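PDB 3IQ0: putative Ribokinase II from Escherichia coli O6, which probably phosphorylates a sugar such as ribose, transferring the gamma-phosphate of magnesium-bound ATP as a kinase of the pfkB family. Local coordinates for residues Ser4-Ile12 with Val52-Val60. Sequence-based numbering, arbitrary orientation.
Sequences SKVFTIGEI and VPCGIISCV
Phe7 lays its ring over Gly55 of the neighbouring strand: the glycine CA stands 3.8 Å from the ring centroid, a CH-pi contact over one face but offset toward the rim. Gly55, lacking a side chain, leaves the hollow that the ring fills. An unusual chi1 of -97° swings the ring over the strand, where Ile57 CG1 meets it obliquely. Farther along the same face, Ile9 crosses Ile57, beta-branched residues that suit extended backbone.

On the other face Thr8 and Ile56 lie side by side, Thr8 CG2 packed tightly against Ile56 CG1 at 3.5 Å, while the threonine hydroxyl bonds to the carbonyl of His135. Val6 fits beside Val52 and Cys54, and the small side chain of Cys54 packs against Ile44 and Thr48 of helix 39-49.

Between the faces, the parallel strands are joined by Val6 N to Pro53 O, Gly55 N to Val6 O, Thr8 N to Gly55 O (weak), Ile57 N to Thr8 O and Gly10 N to Ile57 O. At Gly10 and Ser58 the backbones stand farther apart, CA to CA 5.5 Å. Ser58 OG, held anti to its own N (chi1 -173°), crosses the widening gap and donates to Gly10 O at 2.7 Å. Ile12 fills the hollow beside it, CD1 pressed on Ser58 CB and CG2 against Val60 CG1 (3.8 Å), while water bridges Ile12 N, Ser58 OG and Cys59 O.

Strand 5-9 lies between strands 54-61 and 131-137; the connection passes through strands 13-18 and 29-37 of the second sheet, then helix 39-49. This is the parallel part of the central sheet of the ribokinase-like alpha/beta fold.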
loop_
_atom_site.group_PDB
_atom_site.type_symbol
_atom_site.label_atom_id
_atom_site.label_comp_id
_atom_site.label_asym_id
_atom_site.label_seq_id
_atom_site.Cartn_x
_atom_site.Cartn_y
_atom_site.Cartn_z
ATOM N N SER B 4 1.548 -29.454 21.990
ATOM C CA SER B 4 2.653 -29.256 21.047
ATOM C C SER B 4 2.142 -28.421 19.869
ATOM O O SER B 4 1.117 -28.754 19.274
ATOM C CB SER B 4 3.158 -30.606 20.536
ATOM O OG SER B 4 3.989 -30.436 19.399
ATOM N N LYS B 5 2.853 -27.347 19.524
ATOM C CA LYS B 5 2.424 -26.481 18.432
ATOM C C LYS B 5 3.454 -26.169 17.351
ATOM O O LYS B 5 4.647 -26.031 17.620
ATOM C CB LYS B 5 1.916 -25.146 18.984
ATOM C CG LYS B 5 0.624 -25.221 19.777
ATOM C CD LYS B 5 -0.028 -23.851 19.834
ATOM C CE LYS B 5 -1.300 -23.862 20.664
ATOM N NZ LYS B 5 -1.024 -24.072 22.111
ATOM N N VAL B 6 2.971 -26.052 16.120
ATOM C CA VAL B 6 3.825 -25.708 14.994
ATOM C C VAL B 6 3.676 -24.198 14.828
ATOM O O VAL B 6 2.563 -23.686 14.781
ATOM C CB VAL B 6 3.378 -26.403 13.692
ATOM C CG1 VAL B 6 4.166 -25.851 12.519
ATOM C CG2 VAL B 6 3.595 -27.904 13.795
ATOM N N PHE B 7 4.792 -23.485 14.753
ATOM C CA PHE B 7 4.735 -22.039 14.604
ATOM C C PHE B 7 5.498 -21.580 13.375
ATOM O O PHE B 7 6.377 -22.283 12.875
ATOM C CB PHE B 7 5.350 -21.350 15.827
ATOM C CG PHE B 7 4.351 -20.906 16.851
ATOM C CD1 PHE B 7 3.839 -19.610 16.823
ATOM C CD2 PHE B 7 3.925 -21.775 17.849
ATOM C CE1 PHE B 7 2.919 -19.192 17.781
ATOM C CE2 PHE B 7 3.007 -21.364 18.805
ATOM C CZ PHE B 7 2.504 -20.073 18.774
ATOM N N THR B 8 5.132 -20.404 12.879
ATOM C CA THR B 8 5.842 -19.806 11.767
ATOM C C THR B 8 5.904 -18.325 12.082
ATOM O O THR B 8 5.317 -17.861 13.055
ATOM C CB THR B 8 5.159 -20.020 10.400
ATOM O OG1 THR B 8 6.076 -19.636 9.368
ATOM C CG2 THR B 8 3.906 -19.184 10.270
ATOM N N ILE B 9 6.608 -17.579 11.247
ATOM C CA ILE B 9 6.770 -16.159 11.475
ATOM C C ILE B 9 6.929 -15.479 10.128
ATOM O O ILE B 9 7.387 -16.095 9.170
ATOM C CB ILE B 9 8.035 -15.931 12.336
ATOM C CG1 ILE B 9 8.194 -14.458 12.704
ATOM C CG2 ILE B 9 9.260 -16.429 11.579
ATOM C CD1 ILE B 9 9.234 -14.244 13.794
ATOM N N GLY B 10 6.547 -14.212 10.037
ATOM C CA GLY B 10 6.720 -13.540 8.765
ATOM C C GLY B 10 5.659 -12.547 8.360
ATOM O O GLY B 10 4.953 -11.977 9.191
ATOM N N GLU B 11 5.545 -12.358 7.055
ATOM C CA GLU B 11 4.609 -11.403 6.500
ATOM C C GLU B 11 3.201 -11.928 6.280
ATOM O O GLU B 11 2.999 -13.059 5.842
ATOM C CB GLU B 11 5.154 -10.862 5.172
ATOM C CG GLU B 11 5.253 -11.899 4.043
ATOM C CD GLU B 11 6.483 -12.794 4.131
ATOM O OE1 GLU B 11 7.162 -12.788 5.178
ATOM O OE2 GLU B 11 6.765 -13.510 3.146
ATOM N N ILE B 12 2.233 -11.081 6.608
ATOM C CA ILE B 12 0.822 -11.364 6.410
ATOM C C ILE B 12 0.351 -10.157 5.605
ATOM O O ILE B 12 0.567 -9.013 6.008
ATOM C CB ILE B 12 0.044 -11.409 7.731
ATOM C CG1 ILE B 12 0.358 -12.701 8.485
ATOM C CG2 ILE B 12 -1.446 -11.313 7.464
ATOM C CD1 ILE B 12 -0.353 -12.793 9.817
ATOM N N VAL B 52 -3.500 -29.890 12.673
ATOM C CA VAL B 52 -2.354 -29.759 13.556
ATOM C C VAL B 52 -2.351 -28.393 14.235
ATOM O O VAL B 52 -2.337 -27.358 13.573
ATOM C CB VAL B 52 -1.041 -29.974 12.754
ATOM C CG1 VAL B 52 0.169 -29.595 13.586
ATOM C CG2 VAL B 52 -0.942 -31.436 12.305
ATOM N N PRO B 53 -2.402 -28.375 15.576
ATOM C CA PRO B 53 -2.398 -27.111 16.322
ATOM C C PRO B 53 -1.183 -26.280 15.945
ATOM O O PRO B 53 -0.066 -26.802 15.874
ATOM C CB PRO B 53 -2.389 -27.557 17.790
ATOM C CG PRO B 53 -1.975 -29.001 17.745
ATOM C CD PRO B 53 -2.575 -29.520 16.484
ATOM N N CYS B 54 -1.407 -24.990 15.704
ATOM C CA CYS B 54 -0.327 -24.099 15.277
ATOM C C CYS B 54 -0.597 -22.634 15.607
ATOM O O CYS B 54 -1.690 -22.275 16.049
ATOM C CB CYS B 54 -0.152 -24.238 13.773
ATOM S SG CYS B 54 -1.728 -23.984 12.906
ATOM N N GLY B 55 0.407 -21.792 15.368
ATOM C CA GLY B 55 0.280 -20.372 15.633
ATOM C C GLY B 55 1.180 -19.586 14.700
ATOM O O GLY B 55 2.008 -20.166 13.994
ATOM N N ILE B 56 1.032 -18.269 14.677
ATOM C CA ILE B 56 1.868 -17.457 13.806
ATOM C C ILE B 56 2.222 -16.128 14.453
ATOM O O ILE B 56 1.400 -15.520 15.134
ATOM C CB ILE B 56 1.179 -17.215 12.426
ATOM C CG1 ILE B 56 2.121 -16.440 11.499
ATOM C CG2 ILE B 56 -0.145 -16.487 12.610
ATOM C CD1 ILE B 56 1.638 -16.337 10.058
ATOM N N ILE B 57 3.463 -15.695 14.253
ATOM C CA ILE B 57 3.940 -14.426 14.798
ATOM C C ILE B 57 4.072 -13.486 13.615
ATOM O O ILE B 57 4.882 -13.725 12.724
ATOM C CB ILE B 57 5.325 -14.581 15.470
ATOM C CG1 ILE B 57 5.223 -15.515 16.678
ATOM C CG2 ILE B 57 5.845 -13.224 15.909
ATOM C CD1 ILE B 57 6.558 -15.838 17.317
ATOM N N SER B 58 3.277 -12.421 13.605
ATOM C CA SER B 58 3.314 -11.470 12.501
ATOM C C SER B 58 2.797 -10.102 12.939
ATOM O O SER B 58 2.460 -9.909 14.103
ATOM C CB SER B 58 2.469 -12.007 11.339
ATOM O OG SER B 58 2.602 -11.208 10.175
ATOM N N CYS B 59 2.743 -9.162 11.996
ATOM C CA CYS B 59 2.268 -7.806 12.262
ATOM C C CYS B 59 1.337 -7.328 11.163
ATOM O O CYS B 59 1.638 -7.493 9.988
ATOM C CB CYS B 59 3.443 -6.821 12.333
ATOM S SG CYS B 59 4.376 -6.814 13.867
ATOM N N VAL B 60 0.205 -6.747 11.541
ATOM C CA VAL B 60 -0.730 -6.190 10.565
ATOM C C VAL B 60 -1.118 -4.808 11.075
ATOM O O VAL B 60 -0.869 -4.481 12.240
ATOM C CB VAL B 60 -2.023 -7.035 10.409
ATOM C CG1 VAL B 60 -1.681 -8.439 9.938
ATOM C CG2 VAL B 60 -2.789 -7.067 11.716
HETATM O O HOH W 1 0.837 -29.129 16.703
HETATM O O HOH W 2 0.961 -6.709 7.300
HETATM O O HOH W 3 3.312 -8.899 8.530
#